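PDB 3LQY: putative isochorismatase hydrolase from Oleispira antarctica, which probably acts as a hydrolase of the isochorismatase family, although its natural substrate is not established. Local coordinates for residues A[15-23]-A[68-79]; A[135-146]-A[177-186]. All blocks are in the same frame, centred on the assembly; numbering follows the deposited sequence.

Contact 1. Residues A[15-23]-A[68-79]; sequences FQNDYFSTY and FFLPGSDGAKIH
Gln-16, Asn-17 and Asp-18 carry a loop-to-loop contact at the C-terminal end of the parallel sheet, joining the chain that follows strand 8-13 to residues 68-79, which follow neighbouring strand 54-59. One isolated backbone bridge, Gln-16 with Ile-78, sets the register: His-79 N bonds to Phe-15 O (2.9 Å) and Asn-17 N to Lys-77 O (2.9 Å). Asn-17 also sends its ND2 to Asp-74 O at 2.9 Å, almost straight (172°) and in its own amide plane, while Lys-77 N reaches that oxygen from the opposite face. Asp-18 OD2 takes Phe-69 N on its anti side (2.9 Å), and OD1 binds Lys-27 N. The amide of Gln-16 lies flat on the Phe-69 ring, planes 11° apart; its NE2 is held by Ala-76 O (2.8 Å) and by His-59 O. Phe-68 covers the other face of Phe-69, whose CZ edge points at the centre of the Tyr-19 face in a T-shaped pair. At the far end His-79, its CG turned anti to the backbone N (chi1 -169°), lays its ring nearly parallel over Phe-20, centroids 3.7 Å apart. Its ND1 bonds to Ser-81. Bonds to Gln-16 NE2, Asn-17 ND2 and both Asp-18 oxygens thus limit the rotation of these buried groups and, with the single bridge, tie the 3-10 turn 17-19 to the irregular 68-79 loop.

Contact 2. Residues A[135-146]-A[177-186]; sequences EDLGYECAVAHD and YANVASADEL
Both His-145 (chi1 59°) and Asp-146 (chi1 55°) place CG between their own backbone N and carbonyl carbon, a rotamer that folds the two groups over the strand-to-helix junction at 181-183. There the Asp-146 carboxylate uses the syn lone pair of OD1 to accept Ala-183 N in a nearly straight bond of 2.9 Å. This N-H belongs to the first turn of helix 183-187, whose N-cap is Ser-182, and the helix end would be expected to stabilise a negative carboxylate. Ser-182 N in turn bonds to Glu-185 OE2 (2.9 Å), one half of a capping box. The imidazole of His-145 passes close to the Ala-181 carbonyl, CD2 lying 3.2 Å from Ala-181 O, and a water in the plane of the ring connects its NE2 with Glu-185 OE2.

Behind this junction, strands 140-144 and 179-181 run parallel, their axes 19° apart. The ladder alternates from Asn-179 N to Cys-141 O (2.9 Å) up to His-145 N to Ala-181 O (3.0 Å), and a water joining Cys-141 N to Tyr-177 O continues it beyond the direct bonds. Ala-142 and Ala-144 meet the branches of Leu-186, with CD1 3.7 Å from Ala-144 CB. On the other face Val-143 CG2 rests 3.8 Å from Ala-178 CB, under helix 128-137. Farther back, Glu-135 CB abuts the edge of the Tyr-177 ring. Such pairing of an inner strand with the edge strand, helices lying over both faces, is typical of a three-layer alpha/beta/alpha sandwich, consistent with the isochorismatase-like hydrolase fold.

Overall arrangement
The two contacts lie on opposite sides of the chain's centre, their own centres 25 Å apart and their nearest atoms about 7 Å apart, and they share no segment. Both are partly buried. Contact 1 joins irregular loops, where side-chain amides, a carboxylate and aromatic rings supplement a few backbone bonds. Contact 2 belongs to the sheet itself: its small aliphatic residues pack between helices, and the side chains of His-145, Asp-146 and Glu-185 meet at the start of helix 183-187. The parallel sheet is their common element, contact 1 closing loops that leave two adjacent inner strands and contact 2 finishing the sheet at strand 179-181.

Contact 1. Residues A[15-23]-A[68-79]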
loop_
_atom_site.group_PDB
_atom_site.type_symbol
_atom_site.label_atom_id
_atom_site.label_comp_id
_atom_site.label_asym_id
_atom_site.label_seq_id
_atom_site.Cartn_x
_atom_site.Cartn_y
_atom_site.Cartn_z
ATOM N N PHE A 15 -5.263 1.612 -2.362
ATOM C CA PHE A 15 -5.367 2.848 -3.114
ATOM C C PHE A 15 -6.839 2.944 -3.574
ATOM O O PHE A 15 -7.154 2.720 -4.737
ATOM C CB PHE A 15 -4.411 2.855 -4.320
ATOM C CG PHE A 15 -3.086 3.532 -4.084
ATOM C CD1 PHE A 15 -3.025 4.849 -3.649
ATOM C CD2 PHE A 15 -1.905 2.881 -4.366
ATOM C CE1 PHE A 15 -1.852 5.488 -3.502
ATOM C CE2 PHE A 15 -0.696 3.521 -4.216
ATOM C CZ PHE A 15 -0.658 4.832 -3.764
ATOM N N GLN A 16 -7.742 3.198 -2.623
ATOM C CA GLN A 16 -9.166 3.159 -2.818
ATOM C C GLN A 16 -9.762 4.554 -2.860
ATOM O O GLN A 16 -9.240 5.506 -2.281
ATOM C CB GLN A 16 -9.828 2.316 -1.736
ATOM C CG GLN A 16 -9.458 0.851 -1.838
ATOM C CD GLN A 16 -9.751 0.115 -0.567
ATOM O OE1 GLN A 16 -8.827 -0.171 0.204
ATOM N NE2 GLN A 16 -10.999 -0.190 -0.315
ATOM N N ASN A 17 -10.844 4.676 -3.637
ATOM C CA ASN A 17 -11.443 5.967 -3.915
ATOM C C ASN A 17 -11.685 6.874 -2.727
ATOM O O ASN A 17 -11.430 8.092 -2.794
ATOM C CB ASN A 17 -12.775 5.757 -4.641
ATOM C CG ASN A 17 -12.585 5.361 -6.101
ATOM O OD1 ASN A 17 -11.650 5.811 -6.760
ATOM N ND2 ASN A 17 -13.467 4.507 -6.602
ATOM N N ASP A 18 -12.227 6.333 -1.640
ATOM C CA ASP A 18 -12.469 7.191 -0.426
ATOM C C ASP A 18 -11.287 7.996 0.111
ATOM O O ASP A 18 -11.480 8.932 0.908
ATOM C CB ASP A 18 -13.108 6.395 0.738
ATOM C CG ASP A 18 -14.619 6.157 0.580
ATOM O OD1 ASP A 18 -15.310 6.995 -0.037
ATOM O OD2 ASP A 18 -15.130 5.105 1.059
ATOM N N TYR A 19 -10.084 7.628 -0.305
ATOM C CA TYR A 19 -8.859 8.313 0.090
ATOM C C TYR A 19 -8.461 9.510 -0.736
ATOM O O TYR A 19 -7.642 10.295 -0.323
ATOM C CB TYR A 19 -7.674 7.324 0.128
ATOM C CG TYR A 19 -7.618 6.366 1.314
ATOM C CD1 TYR A 19 -8.259 6.660 2.505
ATOM C CD2 TYR A 19 -6.860 5.205 1.244
ATOM C CE1 TYR A 19 -8.125 5.838 3.617
ATOM C CE2 TYR A 19 -6.717 4.332 2.347
ATOM C CZ TYR A 19 -7.377 4.664 3.531
ATOM O OH TYR A 19 -7.270 3.815 4.598
ATOM N N PHE A 20 -9.111 9.726 -1.858
ATOM C CA PHE A 20 -8.688 10.739 -2.813
ATOM C C PHE A 20 -9.614 11.946 -2.706
ATOM O O PHE A 20 -10.848 11.847 -2.989
ATOM C CB PHE A 20 -8.855 10.162 -4.220
ATOM C CG PHE A 20 -7.822 9.127 -4.604
ATOM C CD1 PHE A 20 -6.841 9.443 -5.504
ATOM C CD2 PHE A 20 -7.853 7.832 -4.057
ATOM C CE1 PHE A 20 -5.892 8.469 -5.909
ATOM C CE2 PHE A 20 -6.919 6.863 -4.417
ATOM C CZ PHE A 20 -5.937 7.171 -5.355
ATOM N N SER A 21 -9.074 13.111 -2.406
ATOM C CA SER A 21 -9.928 14.293 -2.330
ATOM C C SER A 21 -10.504 14.673 -3.721
ATOM O O SER A 21 -11.551 15.332 -3.782
ATOM C CB SER A 21 -9.200 15.468 -1.743
ATOM O OG SER A 21 -8.059 15.756 -2.519
ATOM N N THR A 22 -9.851 14.235 -4.808
ATOM C CA THR A 22 -10.399 14.396 -6.168
ATOM C C THR A 22 -11.560 13.449 -6.457
ATOM O O THR A 22 -12.225 13.616 -7.490
ATOM C CB THR A 22 -9.294 14.241 -7.271
ATOM O OG1 THR A 22 -8.733 12.916 -7.239
ATOM C CG2 THR A 22 -8.154 15.262 -7.094
ATOM N N TYR A 23 -11.867 12.515 -5.557
ATOM C CA TYR A 23 -13.034 11.653 -5.735
ATOM C C TYR A 23 -14.274 12.206 -5.077
ATOM O O TYR A 23 -14.280 12.484 -3.887
ATOM C CB TYR A 23 -12.752 10.262 -5.254
ATOM C CG TYR A 23 -13.912 9.311 -5.338
ATOM C CD1 TYR A 23 -14.263 8.690 -6.548
ATOM C CD2 TYR A 23 -14.652 9.009 -4.202
ATOM C CE1 TYR A 23 -15.272 7.771 -6.587
ATOM C CE2 TYR A 23 -15.710 8.116 -4.255
ATOM C CZ TYR A 23 -16.016 7.513 -5.434
ATOM O OH TYR A 23 -17.050 6.598 -5.466
ATOM N N PHE A 68 -15.998 4.826 6.320
ATOM C CA PHE A 68 -15.494 4.874 4.957
ATOM C C PHE A 68 -15.284 3.433 4.535
ATOM O O PHE A 68 -15.404 2.518 5.367
ATOM C CB PHE A 68 -14.210 5.707 4.827
ATOM C CG PHE A 68 -13.032 5.218 5.658
ATOM C CD1 PHE A 68 -13.032 5.344 7.039
ATOM C CD2 PHE A 68 -11.904 4.700 5.045
ATOM C CE1 PHE A 68 -11.926 4.902 7.795
ATOM C CE2 PHE A 68 -10.779 4.300 5.793
ATOM C CZ PHE A 68 -10.811 4.375 7.146
ATOM N N PHE A 69 -14.960 3.220 3.272
ATOM C CA PHE A 69 -14.834 1.877 2.726
ATOM C C PHE A 69 -16.025 1.003 3.075
ATOM O O PHE A 69 -15.886 -0.134 3.518
ATOM C CB PHE A 69 -13.531 1.215 3.124
ATOM C CG PHE A 69 -12.299 1.947 2.658
ATOM C CD1 PHE A 69 -12.343 2.799 1.564
ATOM C CD2 PHE A 69 -11.049 1.694 3.245
ATOM C CE1 PHE A 69 -11.195 3.446 1.128
ATOM C CE2 PHE A 69 -9.926 2.347 2.793
ATOM C CZ PHE A 69 -9.991 3.199 1.725
ATOM N N LEU A 70 -17.207 1.531 2.760
ATOM C CA LEU A 70 -18.435 0.811 3.017
ATOM C C LEU A 70 -18.384 -0.405 2.143
ATOM O O LEU A 70 -17.870 -0.353 1.026
ATOM C CB LEU A 70 -19.661 1.666 2.750
ATOM C CG LEU A 70 -20.088 2.522 3.952
ATOM C CD1 LEU A 70 -19.056 3.586 4.306
ATOM C CD2 LEU A 70 -21.413 3.176 3.689
ATOM N N PRO A 71 -18.870 -1.530 2.664
ATOM C CA PRO A 71 -18.746 -2.741 1.887
ATOM C C PRO A 71 -19.674 -2.712 0.634
ATOM O O PRO A 71 -20.869 -2.347 0.713
ATOM C CB PRO A 71 -19.091 -3.825 2.910
ATOM C CG PRO A 71 -20.141 -3.165 3.770
ATOM C CD PRO A 71 -19.660 -1.738 3.891
ATOM N N GLY A 72 -19.087 -3.025 -0.524
ATOM C CA GLY A 72 -19.776 -2.968 -1.806
ATOM C C GLY A 72 -19.907 -1.588 -2.457
ATOM O O GLY A 72 -20.472 -1.471 -3.561
ATOM N N SER A 73 -19.391 -0.554 -1.786
ATOM C CA SER A 73 -19.534 0.828 -2.262
ATOM C C SER A 73 -18.494 1.168 -3.317
ATOM O O SER A 73 -17.423 0.542 -3.366
ATOM C CB SER A 73 -19.399 1.805 -1.104
ATOM O OG SER A 73 -18.099 1.731 -0.535
ATOM N N ASP A 74 -18.794 2.176 -4.145
ATOM C CA ASP A 74 -17.800 2.677 -5.099
ATOM C C ASP A 74 -16.596 3.297 -4.333
ATOM O O ASP A 74 -15.469 3.316 -4.844
ATOM C CB ASP A 74 -18.391 3.700 -6.082
ATOM C CG ASP A 74 -19.521 3.130 -6.920
ATOM O OD1 ASP A 74 -19.675 1.882 -7.003
ATOM O OD2 ASP A 74 -20.254 3.943 -7.531
ATOM N N GLY A 75 -16.835 3.778 -3.103
ATOM C CA GLY A 75 -15.791 4.475 -2.354
ATOM C C GLY A 75 -14.686 3.507 -1.930
ATOM O O GLY A 75 -13.519 3.908 -1.708
ATOM N N ALA A 76 -15.049 2.223 -1.859
ATOM C CA ALA A 76 -14.120 1.130 -1.485
ATOM C C ALA A 76 -13.466 0.462 -2.677
ATOM O O ALA A 76 -12.693 -0.468 -2.510
ATOM C CB ALA A 76 -14.849 0.069 -0.668
ATOM N N LYS A 77 -13.765 0.927 -3.874
ATOM C CA LYS A 77 -13.153 0.391 -5.094
ATOM C C LYS A 77 -11.761 0.979 -5.259
ATOM O O LYS A 77 -11.538 2.117 -4.887
ATOM C CB LYS A 77 -14.015 0.732 -6.325
ATOM C CG LYS A 77 -15.339 0.030 -6.352
ATOM C CD LYS A 77 -16.183 0.459 -7.614
ATOM C CE LYS A 77 -17.523 -0.226 -7.662
ATOM N NZ LYS A 77 -18.352 0.370 -8.761
ATOM N N ILE A 78 -10.840 0.197 -5.836
ATOM C CA ILE A 78 -9.498 0.678 -6.173
ATOM C C ILE A 78 -9.648 1.781 -7.216
ATOM O O ILE A 78 -10.418 1.650 -8.218
ATOM C CB ILE A 78 -8.636 -0.429 -6.807
ATOM C CG1 ILE A 78 -8.326 -1.512 -5.782
ATOM C CG2 ILE A 78 -7.355 0.165 -7.428
ATOM C CD1 ILE A 78 -7.517 -2.678 -6.351
ATOM N N HIS A 79 -8.888 2.837 -7.002
ATOM C CA HIS A 79 -8.901 4.005 -7.811
ATOM C C HIS A 79 -8.397 3.620 -9.208
ATOM O O HIS A 79 -7.514 2.752 -9.307
ATOM C CB HIS A 79 -8.025 5.060 -7.176
ATOM C CG HIS A 79 -8.175 6.407 -7.791
ATOM N ND1 HIS A 79 -7.317 6.868 -8.762
ATOM C CD2 HIS A 79 -9.044 7.411 -7.546
ATOM C CE1 HIS A 79 -7.677 8.085 -9.120
ATOM N NE2 HIS A 79 -8.745 8.428 -8.423
HETATM O O HOH W 1 -12.682 2.955 -9.209
HETATM O O HOH W 2 -17.554 3.910 1.139
HETATM O O HOH W 3 -10.042 10.564 -8.317
#

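Contact 2. Residues A[135-146]-A[177-186]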
loop_
_atom_site.group_PDB
_atom_site.type_symbol
_atom_site.label_atom_id
_atom_site.label_comp_id
_atom_site.label_asym_id
_atom_site.label_seq_id
_atom_site.Cartn_x
_atom_site.Cartn_y
_atom_site.Cartn_z
ATOM N N GLU A 135 8.264 -7.966 7.318
ATOM C CA GLU A 135 9.677 -8.111 7.662
ATOM C C GLU A 135 9.796 -9.163 8.762
ATOM O O GLU A 135 10.667 -10.042 8.703
ATOM C CB GLU A 135 10.253 -6.765 8.081
ATOM C CG GLU A 135 11.783 -6.709 8.071
ATOM C CD GLU A 135 12.385 -7.481 9.207
ATOM O OE1 GLU A 135 11.666 -7.646 10.225
ATOM O OE2 GLU A 135 13.558 -7.905 9.101
ATOM N N ASP A 136 8.923 -9.097 9.765
ATOM C CA ASP A 136 8.899 -10.118 10.838
ATOM C C ASP A 136 8.579 -11.514 10.344
ATOM O O ASP A 136 9.036 -12.500 10.915
ATOM C CB ASP A 136 7.900 -9.771 11.946
ATOM C CG ASP A 136 8.376 -8.664 12.850
ATOM O OD1 ASP A 136 9.590 -8.315 12.843
ATOM O OD2 ASP A 136 7.521 -8.125 13.612
ATOM N N LEU A 137 7.801 -11.621 9.276
ATOM C CA LEU A 137 7.503 -12.927 8.709
ATOM C C LEU A 137 8.646 -13.445 7.868
ATOM O O LEU A 137 8.641 -14.609 7.525
ATOM C CB LEU A 137 6.252 -12.866 7.837
ATOM C CG LEU A 137 4.928 -12.826 8.596
ATOM C CD1 LEU A 137 3.758 -12.554 7.584
ATOM C CD2 LEU A 137 4.704 -14.099 9.410
ATOM N N GLY A 138 9.568 -12.576 7.474
ATOM C CA GLY A 138 10.718 -12.981 6.698
ATOM C C GLY A 138 10.934 -12.403 5.313
ATOM O O GLY A 138 11.936 -12.736 4.678
ATOM N N TYR A 139 10.020 -11.562 4.817
ATOM C CA TYR A 139 10.220 -10.915 3.526
ATOM C C TYR A 139 11.195 -9.775 3.615
ATOM O O TYR A 139 11.214 -9.064 4.620
ATOM C CB TYR A 139 8.884 -10.335 2.992
ATOM C CG TYR A 139 7.788 -11.371 2.892
ATOM C CD1 TYR A 139 7.638 -12.150 1.750
ATOM C CD2 TYR A 139 6.891 -11.565 3.943
ATOM C CE1 TYR A 139 6.657 -13.112 1.671
ATOM C CE2 TYR A 139 5.884 -12.525 3.868
ATOM C CZ TYR A 139 5.768 -13.303 2.728
ATOM O OH TYR A 139 4.751 -14.253 2.640
ATOM N N GLU A 140 12.000 -9.572 2.575
ATOM C CA GLU A 140 12.802 -8.341 2.489
ATOM C C GLU A 140 11.873 -7.275 1.921
ATOM O O GLU A 140 11.232 -7.501 0.906
ATOM C CB GLU A 140 14.020 -8.523 1.591
ATOM C CG GLU A 140 14.898 -9.644 2.012
ATOM C CD GLU A 140 16.061 -9.817 1.086
ATOM O OE1 GLU A 140 16.210 -9.003 0.149
ATOM O OE2 GLU A 140 16.800 -10.781 1.271
ATOM N N CYS A 141 11.761 -6.139 2.605
ATOM C CA CYS A 141 10.770 -5.146 2.245
ATOM C C CYS A 141 11.448 -3.887 1.770
ATOM O O CYS A 141 12.517 -3.493 2.292
ATOM C CB CYS A 141 9.917 -4.800 3.464
ATOM S SG CYS A 141 8.941 -6.156 4.106
ATOM N N ALA A 142 10.795 -3.247 0.809
ATOM C CA ALA A 142 11.102 -1.885 0.452
ATOM C C ALA A 142 9.784 -1.131 0.468
ATOM O O ALA A 142 8.720 -1.731 0.303
ATOM C CB ALA A 142 11.751 -1.831 -0.923
ATOM N N VAL A 143 9.872 0.182 0.628
ATOM C CA VAL A 143 8.718 1.045 0.669
ATOM C C VAL A 143 9.066 2.224 -0.217
ATOM O O VAL A 143 10.119 2.851 -0.048
ATOM C CB VAL A 143 8.352 1.477 2.128
ATOM C CG1 VAL A 143 7.127 2.354 2.141
ATOM C CG2 VAL A 143 8.152 0.262 3.041
ATOM N N ALA A 144 8.193 2.485 -1.215
ATOM C CA ALA A 144 8.404 3.615 -2.075
ATOM C C ALA A 144 7.767 4.793 -1.358
ATOM O O ALA A 144 6.568 4.928 -1.335
ATOM C CB ALA A 144 7.774 3.387 -3.442
ATOM N N HIS A 145 8.575 5.661 -0.793
ATOM C CA HIS A 145 8.042 6.641 0.165
ATOM C C HIS A 145 7.130 7.685 -0.468
ATOM O O HIS A 145 6.215 8.200 0.180
ATOM C CB HIS A 145 9.170 7.327 0.939
ATOM C CG HIS A 145 10.153 8.054 0.080
ATOM N ND1 HIS A 145 9.914 9.312 -0.430
ATOM C CD2 HIS A 145 11.405 7.719 -0.322
ATOM C CE1 HIS A 145 10.961 9.706 -1.141
ATOM N NE2 HIS A 145 11.879 8.757 -1.090
ATOM N N ASP A 146 7.374 7.997 -1.744
ATOM C CA ASP A 146 6.572 8.984 -2.461
ATOM C C ASP A 146 5.333 8.365 -3.120
ATOM O O ASP A 146 4.581 9.077 -3.799
ATOM C CB ASP A 146 7.426 9.796 -3.450
ATOM C CG ASP A 146 8.189 8.934 -4.445
ATOM O OD1 ASP A 146 8.271 7.710 -4.296
ATOM O OD2 ASP A 146 8.746 9.504 -5.381
ATOM N N TYR A 177 13.294 -1.866 9.264
ATOM C CA TYR A 177 12.381 -2.797 8.643
ATOM C C TYR A 177 12.445 -2.835 7.123
ATOM O O TYR A 177 12.050 -3.848 6.539
ATOM C CB TYR A 177 10.990 -2.408 9.013
ATOM C CG TYR A 177 10.583 -2.687 10.435
ATOM C CD1 TYR A 177 10.548 -1.669 11.373
ATOM C CD2 TYR A 177 10.182 -3.955 10.827
ATOM C CE1 TYR A 177 10.080 -1.895 12.627
ATOM C CE2 TYR A 177 9.705 -4.186 12.061
ATOM C CZ TYR A 177 9.647 -3.138 12.978
ATOM O OH TYR A 177 9.122 -3.322 14.240
ATOM N N ALA A 178 12.851 -1.751 6.459
ATOM C CA ALA A 178 12.756 -1.758 4.995
ATOM C C ALA A 178 13.757 -0.839 4.317
ATOM O O ALA A 178 14.299 0.066 4.926
ATOM C CB ALA A 178 11.268 -1.417 4.550
ATOM N N ASN A 179 14.042 -1.129 3.045
ATOM C CA ASN A 179 14.616 -0.122 2.143
ATOM C C ASN A 179 13.551 0.887 1.690
ATOM O O ASN A 179 12.686 0.573 0.890
ATOM C CB ASN A 179 15.267 -0.755 0.888
ATOM C CG ASN A 179 15.956 0.285 0.008
ATOM O OD1 ASN A 179 16.580 1.214 0.525
ATOM N ND2 ASN A 179 15.855 0.132 -1.319
ATOM N N VAL A 180 13.696 2.113 2.171
ATOM C CA VAL A 180 12.797 3.213 1.895
ATOM C C VAL A 180 13.505 4.087 0.875
ATOM O O VAL A 180 14.631 4.577 1.092
ATOM C CB VAL A 180 12.433 4.006 3.163
ATOM C CG1 VAL A 180 11.536 5.196 2.846
ATOM C CG2 VAL A 180 11.763 3.068 4.224
ATOM N N ALA A 181 12.871 4.231 -0.275
ATOM C CA ALA A 181 13.475 4.869 -1.413
ATOM C C ALA A 181 12.368 5.397 -2.323
ATOM O O ALA A 181 11.192 5.058 -2.142
ATOM C CB ALA A 181 14.324 3.856 -2.154
ATOM N N SER A 182 12.754 6.218 -3.297
ATOM C CA SER A 182 11.820 6.822 -4.257
ATOM C C SER A 182 11.296 5.756 -5.213
ATOM O O SER A 182 11.984 4.768 -5.495
ATOM C CB SER A 182 12.572 7.919 -5.050
ATOM O OG SER A 182 11.834 8.422 -6.127
ATOM N N ALA A 183 10.049 5.932 -5.673
ATOM C CA ALA A 183 9.555 5.175 -6.834
ATOM C C ALA A 183 10.608 5.142 -7.932
ATOM O O ALA A 183 10.955 4.073 -8.452
ATOM C CB ALA A 183 8.242 5.795 -7.382
ATOM N N ASP A 184 11.137 6.313 -8.262
ATOM C CA ASP A 184 12.110 6.422 -9.362
ATOM C C ASP A 184 13.392 5.663 -9.066
ATOM O O ASP A 184 13.946 5.005 -9.955
ATOM C CB ASP A 184 12.395 7.905 -9.690
ATOM C CG ASP A 184 11.261 8.562 -10.507
ATOM O OD1 ASP A 184 10.525 7.831 -11.205
ATOM O OD2 ASP A 184 11.090 9.807 -10.460
ATOM N N GLU A 185 13.847 5.732 -7.804
ATOM C CA GLU A 185 15.033 5.000 -7.387
ATOM C C GLU A 185 14.783 3.500 -7.449
ATOM O O GLU A 185 15.656 2.738 -7.839
ATOM C CB GLU A 185 15.448 5.418 -5.974
ATOM C CG GLU A 185 15.940 6.866 -5.908
ATOM C CD GLU A 185 16.113 7.397 -4.503
ATOM O OE1 GLU A 185 16.776 8.448 -4.368
ATOM O OE2 GLU A 185 15.616 6.778 -3.529
ATOM N N LEU A 186 13.583 3.077 -7.076
ATOM C CA LEU A 186 13.264 1.655 -7.098
ATOM C C LEU A 186 13.081 1.209 -8.558
ATOM O O LEU A 186 13.458 0.096 -8.936
ATOM C CB LEU A 186 12.028 1.360 -6.238
ATOM C CG LEU A 186 12.230 1.410 -4.708
ATOM C CD1 LEU A 186 10.924 1.570 -3.974
ATOM C CD2 LEU A 186 12.959 0.168 -4.223
HETATM O O HOH W 4 7.505 -5.508 14.532
HETATM O O HOH W 5 13.032 -5.698 5.041
HETATM O O HOH W 6 14.674 8.987 -2.234
HETATM O O HOH W 7 9.867 8.486 -7.647
#